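Local coordinates for putative ABC transporter amino acid-binding protein (PDB 2Q88) that binds ectoine, and probably hydroxyectoine, as the extracellular solute-binding component of an ABC transporter in osmoprotection, at residues 26-29 with 33-36; 96-101 with 243-248; 136-141 with 197-202; 157-162 with 179-184. All coordinates share one frame; numbering follows the deposited sequence.

Interaction 1. Residues 26-29 with 33-36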
loop_
_atom_site.group_PDB
_atom_site.type_symbol
_atom_site.label_atom_id
_atom_site.label_comp_id
_atom_site.label_asym_id
_atom_site.label_seq_id
_atom_site.Cartn_x
_atom_site.Cartn_y
_atom_site.Cartn_z
ATOM N N THR A 26 -6.181 3.047 -2.430
ATOM C CA THR A 26 -6.281 3.869 -3.650
ATOM C C THR A 26 -7.469 3.359 -4.434
ATOM O O THR A 26 -7.792 2.172 -4.378
ATOM C CB THR A 26 -5.030 3.743 -4.552
ATOM O OG1 THR A 26 -4.796 2.364 -4.847
ATOM C CG2 THR A 26 -3.742 4.201 -3.836
ATOM N N ALA A 27 -8.122 4.242 -5.178
ATOM C CA ALA A 27 -9.280 3.853 -5.975
ATOM C C ALA A 27 -9.408 4.857 -7.104
ATOM O O ALA A 27 -8.975 5.992 -6.958
ATOM C CB ALA A 27 -10.544 3.860 -5.128
ATOM N N VAL A 28 -9.988 4.435 -8.221
ATOM C CA VAL A 28 -10.266 5.351 -9.326
ATOM C C VAL A 28 -11.749 5.269 -9.692
ATOM O O VAL A 28 -12.272 4.190 -9.950
ATOM C CB VAL A 28 -9.379 5.058 -10.560
ATOM C CG1 VAL A 28 -9.636 6.084 -11.678
ATOM C CG2 VAL A 28 -7.889 5.049 -10.161
ATOM N N GLY A 29 -12.420 6.415 -9.698
ATOM C CA GLY A 29 -13.828 6.463 -10.094
ATOM C C GLY A 29 -13.990 6.308 -11.596
ATOM O O GLY A 29 -13.010 6.380 -12.351
ATOM N N LYS A 33 -11.693 10.272 -11.249
ATOM C CA LYS A 33 -11.347 10.865 -9.955
ATOM C C LYS A 33 -10.614 9.826 -9.120
ATOM O O LYS A 33 -11.124 8.739 -8.877
ATOM C CB LYS A 33 -12.592 11.377 -9.200
ATOM C CG LYS A 33 -12.946 10.592 -7.914
ATOM C CD LYS A 33 -14.035 11.256 -7.089
ATOM C CE LYS A 33 -14.281 10.483 -5.789
ATOM N NZ LYS A 33 -15.545 10.915 -5.107
ATOM N N VAL A 34 -9.392 10.154 -8.732
ATOM C CA VAL A 34 -8.615 9.278 -7.884
ATOM C C VAL A 34 -8.972 9.611 -6.447
ATOM O O VAL A 34 -9.023 10.782 -6.073
ATOM C CB VAL A 34 -7.118 9.427 -8.166
ATOM C CG1 VAL A 34 -6.290 8.581 -7.213
ATOM C CG2 VAL A 34 -6.845 9.048 -9.633
ATOM N N SER A 35 -9.260 8.568 -5.670
ATOM C CA SER A 35 -9.542 8.691 -4.256
ATOM C C SER A 35 -8.917 7.495 -3.536
ATOM O O SER A 35 -7.930 6.929 -4.013
ATOM C CB SER A 35 -11.052 8.746 -4.010
ATOM O OG SER A 35 -11.670 7.575 -4.491
ATOM N N GLY A 36 -9.497 7.110 -2.407
ATOM C CA GLY A 36 -8.833 6.200 -1.483
ATOM C C GLY A 36 -8.059 7.039 -0.489
ATOM O O GLY A 36 -7.848 8.235 -0.707
#
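Ala27 and Ser35 face each other as an antiparallel hydrogen-bonded pair, and two bonds run between their main chains. Ser35 N gives a fairly straight bond to Ala27 O at 2.9 Å. The return bond, from Ala27 N to Ser35 O, is also 2.9 Å long but strongly bent (139°). Gly29 N closes the far end with an almost linear bond to Lys33 O of 2.8 Å. CA-H...O contacts accompany these bonds, among them Val34 CA to Ala27 O at 3.4 Å.

The apolar contact lies at the non-hydrogen-bonded pair Val28 and Val34, where CG2 meets CG2 at 4.2 Å. Both valines hold CG1 anti to the backbone N (chi1 -177° and 176°), which turns the two CG2 methyls to one another. This face rests on Ile19 of strand 14-19 and on strand 53-58. On the other face the Ala27 methyl lies 3.9 Å from Ser35 OG.

At the base of the pair, Gly36 comes within 4.1 Å of Thr26, CA to CA. Its backbone angles, and a CB that would run into Thr26 CA, both call for glycine. Thr26 OG1 is hydrogen-bonded to the backbone N of Glu22, a residue of the ectoine pocket.

Together these contacts make a short two-stranded beta hairpin. It follows pocket residue Phe25 and leads through Gly36, the N-cap residue, into helix 37-48 of a type II periplasmic-binding-protein fold.

Interaction 2. Residues 96-101 with 243-248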
loop_
_atom_site.group_PDB
_atom_site.type_symbol
_atom_site.label_atom_id
_atom_site.label_comp_id
_atom_site.label_asym_id
_atom_site.label_seq_id
_atom_site.Cartn_x
_atom_site.Cartn_y
_atom_site.Cartn_z
ATOM N N ILE A 96 1.388 7.062 7.784
ATOM C CA ILE A 96 0.038 7.492 7.430
ATOM C C ILE A 96 -0.972 6.358 7.551
ATOM O O ILE A 96 -1.883 6.428 8.388
ATOM C CB ILE A 96 0.005 8.103 5.993
ATOM C CG1 ILE A 96 0.914 9.336 5.917
ATOM C CG2 ILE A 96 -1.436 8.469 5.609
ATOM C CD1 ILE A 96 1.125 9.923 4.520
ATOM N N LEU A 97 -0.825 5.332 6.707
ATOM C CA LEU A 97 -1.780 4.210 6.641
ATOM C C LEU A 97 -1.180 2.910 7.158
ATOM O O LEU A 97 -0.222 2.382 6.590
ATOM C CB LEU A 97 -2.281 3.992 5.217
ATOM C CG LEU A 97 -2.879 5.189 4.463
ATOM C CD1 LEU A 97 -3.456 4.697 3.147
ATOM C CD2 LEU A 97 -3.985 5.844 5.283
ATOM N N CYS A 98 -1.766 2.401 8.230
ATOM C CA CYS A 98 -1.291 1.192 8.898
ATOM C C CYS A 98 -2.253 0.040 8.661
ATOM O O CYS A 98 -3.459 0.239 8.660
ATOM C CB CYS A 98 -1.159 1.459 10.400
ATOM S SG CYS A 98 0.068 2.720 10.791
ATOM N N ASP A 99 -1.723 -1.163 8.439
ATOM C CA ASP A 99 -2.574 -2.345 8.295
ATOM C C ASP A 99 -1.820 -3.650 8.489
ATOM O O ASP A 99 -0.601 -3.722 8.291
ATOM C CB ASP A 99 -3.279 -2.371 6.931
ATOM C CG ASP A 99 -4.662 -3.034 6.998
ATOM O OD1 ASP A 99 -5.166 -3.297 8.113
ATOM O OD2 ASP A 99 -5.331 -3.327 5.997
ATOM N N ALA A 100 -2.573 -4.674 8.873
ATOM C CA ALA A 100 -2.079 -6.037 8.962
ATOM C C ALA A 100 -2.319 -6.728 7.614
ATOM O O ALA A 100 -2.984 -6.173 6.739
ATOM C CB ALA A 100 -2.809 -6.757 10.068
ATOM N N GLU A 101 -1.789 -7.944 7.459
ATOM C CA GLU A 101 -1.947 -8.715 6.229
ATOM C C GLU A 101 -3.055 -9.744 6.407
ATOM O O GLU A 101 -3.282 -10.237 7.520
ATOM C CB GLU A 101 -0.636 -9.431 5.846
ATOM C CG GLU A 101 0.591 -8.532 5.720
ATOM C CD GLU A 101 0.650 -7.820 4.377
ATOM O OE1 GLU A 101 -0.424 -7.584 3.779
ATOM O OE2 GLU A 101 1.765 -7.519 3.902
ATOM N N LYS A 243 -4.714 6.517 15.383
ATOM C CA LYS A 243 -3.944 6.173 16.578
ATOM C C LYS A 243 -2.711 5.321 16.226
ATOM O O LYS A 243 -1.601 5.630 16.653
ATOM C CB LYS A 243 -4.858 5.445 17.566
ATOM C CG LYS A 243 -4.355 5.335 18.999
ATOM C CD LYS A 243 -5.245 4.338 19.773
ATOM C CE LYS A 243 -4.740 4.024 21.177
ATOM N NZ LYS A 243 -5.382 4.866 22.237
ATOM N N ALA A 244 -2.903 4.282 15.415
ATOM C CA ALA A 244 -1.798 3.420 14.972
ATOM C C ALA A 244 -0.672 4.184 14.270
ATOM O O ALA A 244 0.503 3.975 14.578
ATOM C CB ALA A 244 -2.311 2.292 14.096
ATOM N N ALA A 245 -1.020 5.059 13.324
ATOM C CA ALA A 245 -0.020 5.854 12.624
ATOM C C ALA A 245 0.660 6.828 13.578
ATOM O O ALA A 245 1.886 6.967 13.576
ATOM C CB ALA A 245 -0.639 6.601 11.448
ATOM N N MET A 246 -0.144 7.477 14.413
ATOM C CA MET A 246 0.363 8.432 15.401
ATOM C C MET A 246 1.126 7.790 16.582
ATOM O O MET A 246 1.754 8.498 17.374
ATOM C CB MET A 246 -0.787 9.321 15.888
ATOM C CG MET A 246 -1.318 10.246 14.781
ATOM S SD MET A 246 -2.892 11.038 15.139
ATOM C CE MET A 246 -2.402 12.133 16.477
ATOM N N SER A 247 1.082 6.462 16.692
ATOM C CA SER A 247 1.834 5.738 17.735
ATOM C C SER A 247 3.261 5.382 17.308
ATOM O O SER A 247 4.034 4.828 18.099
ATOM C CB SER A 247 1.100 4.457 18.144
ATOM O OG SER A 247 -0.113 4.754 18.817
ATOM N N THR A 248 3.617 5.685 16.061
ATOM C CA THR A 248 4.926 5.262 15.545
ATOM C C THR A 248 5.623 6.343 14.705
ATOM O O THR A 248 5.102 7.452 14.556
ATOM C CB THR A 248 4.805 3.873 14.815
ATOM O OG1 THR A 248 6.108 3.385 14.467
ATOM C CG2 THR A 248 4.053 3.982 13.468
#
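The peptide plane between Ala244 and Ala245 is covered on one face by Cys98 SG, which lies 3.8 Å from Ala244 C and 3.6 Å from Ala245 N without forming a hydrogen bond. The peptide following Ile96 is approached by the Ala245 methyl, whose CB comes to 3.3 Å from Ile96 O.

Aliphatic contact completes the fit. Cys98 CB meets Ala244 CB at 4.0 Å, and Cys98 SG is equally far from Ala245 CB, so the cysteine sits against both alanines on one side of the helix. Its sulfur is anti to the carbonyl carbon (chi1 -63°), which carries it over the helix backbone and still lets it form the disulfide with Cys202. The small alanine methyls allow the chain at Ile96 to come close, with the CA atoms of Ile96 and Ala245 5.4 Å apart.

Phe231 of helix 230-235 touches both Ile96 and Ala245 and extends the packing into the surrounding helices. Near the C-terminal end of helix 242-246, Ser247 OG bonds back to Lys243 O at 2.8 Å, with the donor well above the carbonyl plane.

The contact sets a C-terminal helix against strand 98-106 near Cys98. The disulfide there ties two antiparallel segments, consistent with the pair of crossover strands that form the hinge between the lobes in type II periplasmic binding proteins.

Interaction 3. Residues 136-141 with 197-202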
loop_
_atom_site.group_PDB
_atom_site.type_symbol
_atom_site.label_atom_id
_atom_site.label_comp_id
_atom_site.label_asym_id
_atom_site.label_seq_id
_atom_site.Cartn_x
_atom_site.Cartn_y
_atom_site.Cartn_z
ATOM N N GLU A 136 4.204 -10.822 -1.181
ATOM C CA GLU A 136 5.079 -11.653 -1.999
ATOM C C GLU A 136 6.407 -11.924 -1.288
ATOM O O GLU A 136 6.865 -13.072 -1.227
ATOM C CB GLU A 136 5.310 -11.001 -3.365
ATOM C CG GLU A 136 6.217 -11.791 -4.293
ATOM C CD GLU A 136 6.643 -10.999 -5.511
ATOM O OE1 GLU A 136 6.455 -11.514 -6.636
ATOM O OE2 GLU A 136 7.173 -9.873 -5.348
ATOM N N LYS A 137 7.021 -10.870 -0.746
ATOM C CA LYS A 137 8.283 -11.007 -0.008
ATOM C C LYS A 137 8.131 -11.875 1.249
ATOM O O LYS A 137 9.002 -12.682 1.551
ATOM C CB LYS A 137 8.870 -9.632 0.343
ATOM C CG LYS A 137 10.255 -9.680 1.016
ATOM C CD LYS A 137 11.357 -10.151 0.068
ATOM C CE LYS A 137 12.704 -10.264 0.792
ATOM N NZ LYS A 137 13.805 -10.620 -0.138
ATOM N N LEU A 138 7.025 -11.715 1.971
ATOM C CA LEU A 138 6.769 -12.546 3.158
ATOM C C LEU A 138 6.632 -14.021 2.813
ATOM O O LEU A 138 7.091 -14.883 3.576
ATOM C CB LEU A 138 5.526 -12.072 3.920
ATOM C CG LEU A 138 5.615 -10.722 4.628
ATOM C CD1 LEU A 138 4.239 -10.278 5.093
ATOM C CD2 LEU A 138 6.618 -10.753 5.791
ATOM N N ALA A 139 5.999 -14.310 1.674
ATOM C CA ALA A 139 5.871 -15.695 1.186
ATOM C C ALA A 139 7.242 -16.268 0.868
ATOM O O ALA A 139 7.591 -17.349 1.334
ATOM C CB ALA A 139 5.001 -15.753 -0.045
ATOM N N LEU A 140 8.016 -15.533 0.078
ATOM C CA LEU A 140 9.389 -15.933 -0.264
ATOM C C LEU A 140 10.304 -16.101 0.957
ATOM O O LEU A 140 11.110 -17.035 0.993
ATOM C CB LEU A 140 10.000 -14.950 -1.266
ATOM C CG LEU A 140 9.336 -14.899 -2.649
ATOM C CD1 LEU A 140 9.806 -13.675 -3.428
ATOM C CD2 LEU A 140 9.571 -16.182 -3.454
ATOM N N GLU A 141 10.170 -15.222 1.956
ATOM C CA GLU A 141 10.979 -15.312 3.186
ATOM C C GLU A 141 10.584 -16.495 4.070
ATOM O O GLU A 141 11.401 -16.989 4.846
ATOM C CB GLU A 141 10.892 -14.024 4.013
ATOM C CG GLU A 141 11.454 -12.795 3.321
ATOM C CD GLU A 141 11.299 -11.526 4.136
ATOM O OE1 GLU A 141 10.276 -11.371 4.841
ATOM O OE2 GLU A 141 12.207 -10.669 4.065
ATOM N N GLY A 197 1.795 -14.559 12.358
ATOM C CA GLY A 197 3.241 -14.415 12.224
ATOM C C GLY A 197 3.685 -13.272 11.317
ATOM O O GLY A 197 4.874 -12.967 11.237
ATOM N N ALA A 198 2.737 -12.650 10.627
ATOM C CA ALA A 198 3.044 -11.568 9.693
ATOM C C ALA A 198 3.163 -10.244 10.452
ATOM O O ALA A 198 2.457 -10.045 11.444
ATOM C CB ALA A 198 1.962 -11.478 8.627
ATOM N N PRO A 199 4.050 -9.349 10.004
ATOM C CA PRO A 199 4.185 -8.025 10.625
ATOM C C PRO A 199 2.979 -7.142 10.332
ATOM O O PRO A 199 2.252 -7.378 9.370
ATOM C CB PRO A 199 5.421 -7.428 9.930
ATOM C CG PRO A 199 6.096 -8.568 9.261
ATOM C CD PRO A 199 4.999 -9.525 8.890
ATOM N N VAL A 200 2.752 -6.148 11.181
ATOM C CA VAL A 200 1.842 -5.066 10.839
ATOM C C VAL A 200 2.740 -4.007 10.223
ATOM O O VAL A 200 3.875 -3.804 10.681
ATOM C CB VAL A 200 1.074 -4.545 12.062
ATOM C CG1 VAL A 200 0.162 -3.366 11.687
ATOM C CG2 VAL A 200 0.239 -5.669 12.667
ATOM N N TYR A 201 2.254 -3.378 9.159
ATOM C CA TYR A 201 3.014 -2.402 8.401
ATOM C C TYR A 201 2.304 -1.056 8.460
ATOM O O TYR A 201 1.098 -1.007 8.701
ATOM C CB TYR A 201 3.084 -2.819 6.930
ATOM C CG TYR A 201 3.973 -3.993 6.609
ATOM C CD1 TYR A 201 5.364 -3.875 6.660
ATOM C CD2 TYR A 201 3.430 -5.215 6.229
ATOM C CE1 TYR A 201 6.185 -4.950 6.361
ATOM C CE2 TYR A 201 4.248 -6.305 5.924
ATOM C CZ TYR A 201 5.624 -6.158 5.992
ATOM O OH TYR A 201 6.445 -7.221 5.707
ATOM N N CYS A 202 3.066 0.015 8.245
ATOM C CA CYS A 202 2.514 1.338 7.938
ATOM C C CYS A 202 3.195 1.909 6.711
ATOM O O CYS A 202 4.383 1.681 6.485
ATOM C CB CYS A 202 2.723 2.329 9.088
ATOM S SG CYS A 202 1.951 1.920 10.659
#
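Leu138 points from its helix toward the extended chain of residues 198-201 and carries the whole contact. With CG anti to its own carbonyl carbon (chi1 -69°), the side chain leaves the helix from CB and runs straight at the opposite chain. CG already lies 3.8 Å from Tyr201 OH. Beyond it both methyls lie against Pro199 CD and Tyr201 OH, CD2 slightly the closer, at 3.7 Å from Pro199 CD and 3.5 Å from Tyr201 OH. CD1 also settles at the edge of the tyrosine ring near its plane, 4.1 Å from Tyr201 CE2, and makes a looser approach of 4.4 Å to Ala198 CB.

In the two-lobed fold of these binding proteins, helix 134-141 starts at pocket residues Thr134 and Glu135, while the chain through Tyr201 pairs with strand 98-106 next to the disulfide of Cys202. Leu138 thus links a helix that begins at the pocket to a probable interlobe crossover. Shortened to an alanine, this residue would lack CG and both methyls, and the phenol end of Tyr201 and the Pro199 ring would probably lose their apolar neighbour, with a gap between the helix and the 198-201 chain.

The tyrosine is steadied from other directions too. Pro199 CB lies 4.1 Å above one face of its ring, offset toward the rim, and the ring of pocket residue Phe81 meets it nearly parallel. Glu101 touches both Leu138 and Tyr201, while Tyr116 of helix 116-121 packs on Leu138 and Ala198.

Interaction 4. Residues 157-162 with 179-184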
loop_
_atom_site.group_PDB
_atom_site.type_symbol
_atom_site.label_atom_id
_atom_site.label_comp_id
_atom_site.label_asym_id
_atom_site.label_seq_id
_atom_site.Cartn_x
_atom_site.Cartn_y
_atom_site.Cartn_z
ATOM N N SER A 157 -8.784 -9.813 -10.220
ATOM C CA SER A 157 -8.101 -10.960 -10.826
ATOM C C SER A 157 -7.679 -11.995 -9.785
ATOM O O SER A 157 -7.765 -13.193 -10.040
ATOM C CB SER A 157 -6.901 -10.518 -11.653
ATOM O OG SER A 157 -7.335 -9.767 -12.786
ATOM N N GLY A 158 -7.227 -11.530 -8.620
ATOM C CA GLY A 158 -6.853 -12.431 -7.517
ATOM C C GLY A 158 -8.000 -13.294 -7.045
ATOM O O GLY A 158 -7.838 -14.503 -6.812
ATOM N N LEU A 159 -9.161 -12.668 -6.891
ATOM C CA LEU A 159 -10.377 -13.381 -6.520
ATOM C C LEU A 159 -10.803 -14.375 -7.593
ATOM O O LEU A 159 -11.184 -15.502 -7.282
ATOM C CB LEU A 159 -11.507 -12.396 -6.228
ATOM C CG LEU A 159 -12.485 -12.839 -5.142
ATOM C CD1 LEU A 159 -11.835 -12.765 -3.770
ATOM C CD2 LEU A 159 -13.677 -11.931 -5.201
ATOM N N LYS A 160 -10.713 -13.968 -8.857
ATOM C CA LYS A 160 -11.031 -14.862 -9.972
ATOM C C LYS A 160 -10.093 -16.074 -10.027
ATOM O O LYS A 160 -10.534 -17.198 -10.268
ATOM C CB LYS A 160 -11.052 -14.072 -11.298
ATOM C CG LYS A 160 -11.625 -14.819 -12.504
ATOM C CD LYS A 160 -13.075 -15.250 -12.301
ATOM C CE LYS A 160 -13.585 -16.005 -13.525
ATOM N NZ LYS A 160 -14.575 -17.047 -13.140
ATOM N N MET A 161 -8.804 -15.855 -9.766
ATOM C CA MET A 161 -7.833 -16.956 -9.712
ATOM C C MET A 161 -8.097 -17.935 -8.576
ATOM O O MET A 161 -7.912 -19.136 -8.732
ATOM C CB MET A 161 -6.422 -16.414 -9.557
ATOM C CG MET A 161 -5.666 -16.326 -10.836
ATOM S SD MET A 161 -4.022 -15.699 -10.491
ATOM C CE MET A 161 -4.083 -14.145 -11.390
ATOM N N LEU A 162 -8.504 -17.393 -7.431
ATOM C CA LEU A 162 -8.875 -18.172 -6.254
ATOM C C LEU A 162 -10.122 -19.001 -6.554
ATOM O O LEU A 162 -10.144 -20.203 -6.320
ATOM C CB LEU A 162 -9.166 -17.212 -5.098
ATOM C CG LEU A 162 -8.802 -17.494 -3.644
ATOM C CD1 LEU A 162 -9.892 -16.912 -2.770
ATOM C CD2 LEU A 162 -8.585 -18.982 -3.339
ATOM N N ASP A 179 -12.637 -5.404 1.772
ATOM C CA ASP A 179 -13.358 -4.594 0.799
ATOM C C ASP A 179 -13.676 -5.395 -0.466
ATOM O O ASP A 179 -14.818 -5.396 -0.952
ATOM C CB ASP A 179 -12.544 -3.349 0.467
ATOM C CG ASP A 179 -13.330 -2.342 -0.314
ATOM O OD1 ASP A 179 -13.060 -2.209 -1.524
ATOM O OD2 ASP A 179 -14.251 -1.653 0.183
ATOM N N LEU A 180 -12.664 -6.097 -0.971
ATOM C CA LEU A 180 -12.780 -6.896 -2.189
ATOM C C LEU A 180 -13.780 -8.045 -2.044
ATOM O O LEU A 180 -14.642 -8.228 -2.909
ATOM C CB LEU A 180 -11.393 -7.417 -2.594
ATOM C CG LEU A 180 -11.229 -8.474 -3.681
ATOM C CD1 LEU A 180 -11.606 -7.921 -5.057
ATOM C CD2 LEU A 180 -9.786 -8.981 -3.671
ATOM N N VAL A 181 -13.678 -8.792 -0.944
ATOM C CA VAL A 181 -14.581 -9.918 -0.666
ATOM C C VAL A 181 -16.034 -9.464 -0.458
ATOM O O VAL A 181 -16.966 -10.088 -0.978
ATOM C CB VAL A 181 -14.078 -10.769 0.532
ATOM C CG1 VAL A 181 -15.077 -11.865 0.911
ATOM C CG2 VAL A 181 -12.724 -11.398 0.192
ATOM N N SER A 182 -16.221 -8.367 0.272
ATOM C CA SER A 182 -17.567 -7.836 0.521
ATOM C C SER A 182 -18.272 -7.330 -0.745
ATOM O O SER A 182 -19.499 -7.195 -0.762
ATOM C CB SER A 182 -17.533 -6.742 1.590
ATOM O OG SER A 182 -16.903 -5.570 1.100
ATOM N N LYS A 183 -17.500 -7.043 -1.791
ATOM C CA LYS A 183 -18.056 -6.611 -3.074
ATOM C C LYS A 183 -18.248 -7.778 -4.042
ATOM O O LYS A 183 -18.965 -7.656 -5.042
ATOM C CB LYS A 183 -17.157 -5.564 -3.729
ATOM C CG LYS A 183 -17.187 -4.198 -3.081
ATOM C CD LYS A 183 -16.213 -3.270 -3.769
ATOM C CE LYS A 183 -16.041 -1.982 -2.995
ATOM N NZ LYS A 183 -14.708 -1.366 -3.253
ATOM N N ALA A 184 -17.599 -8.899 -3.740
ATOM C CA ALA A 184 -17.553 -10.048 -4.642
ATOM C C ALA A 184 -18.835 -10.852 -4.642
ATOM O O ALA A 184 -19.222 -11.413 -5.675
ATOM C CB ALA A 184 -16.413 -10.941 -4.274
#
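Leu159 reaches from its helix into the flank of helix 174-184, and its CD1 methyl touches two residues there, Leu180 CD2 and Val181 CG2, each at 4.3 Å. CD2 of the same leucine turns toward the Ala184 methyl, but the modelled spacing of that pair is too short to be trusted. The first torsion of Leu159 also lies some way off the staggered anti position (chi1 -147°), and the two together make the exact placing of this leucine's end doubtful. No hydrogen bond crosses the contact, which is purely aliphatic.

The short helical segments approach to 11.0 Å between axes and are inclined at 65°, and Leu159 makes every side-chain contact from its segment to the other. Each helix belongs to a crossover of the mixed sheet: helix 155-164 joins the parallel-running strands 149-151 and 169-173 in a beta-alpha-beta unit, and helix 174-184 then leads from 169-173 to 189-192. Both helices also rest on that last strand, through Leu162 on Val189 and Val181 on Val191.

Further out, polar pairs lie within each helix rather than between them. Lys183 NZ forms a salt bridge with the Asp179 carboxylate, one turn back, though its modelled length is doubtfully short. Lys160 similarly pairs with Asp164 within its own helix. Near the N-terminal end of that helix, the backbone N of Ser157 is bound by the Asp154 carboxylate.

Overall arrangement
From the N terminus, interaction 1 comes first, closing a local hairpin in one lobe before any other contact opens. Interaction 2 then opens at residues 96-101 and closes only at 243-248, bringing a C-terminal helix back to strand 98-106 near Cys98. Within that long loop interaction 3 spans 136-141 to 197-202, and within interaction 3 in turn lies interaction 4, which joins successive helices of the other lobe. None of the loops cross. Interactions 2 and 3 touch directly, through the Cys98-Cys202 disulfide and a probable hydrogen bond from Asp99 N to Tyr201 O, while the centres of interactions 1 and 3 are about 26 Å apart on opposite sides of the chain's centre.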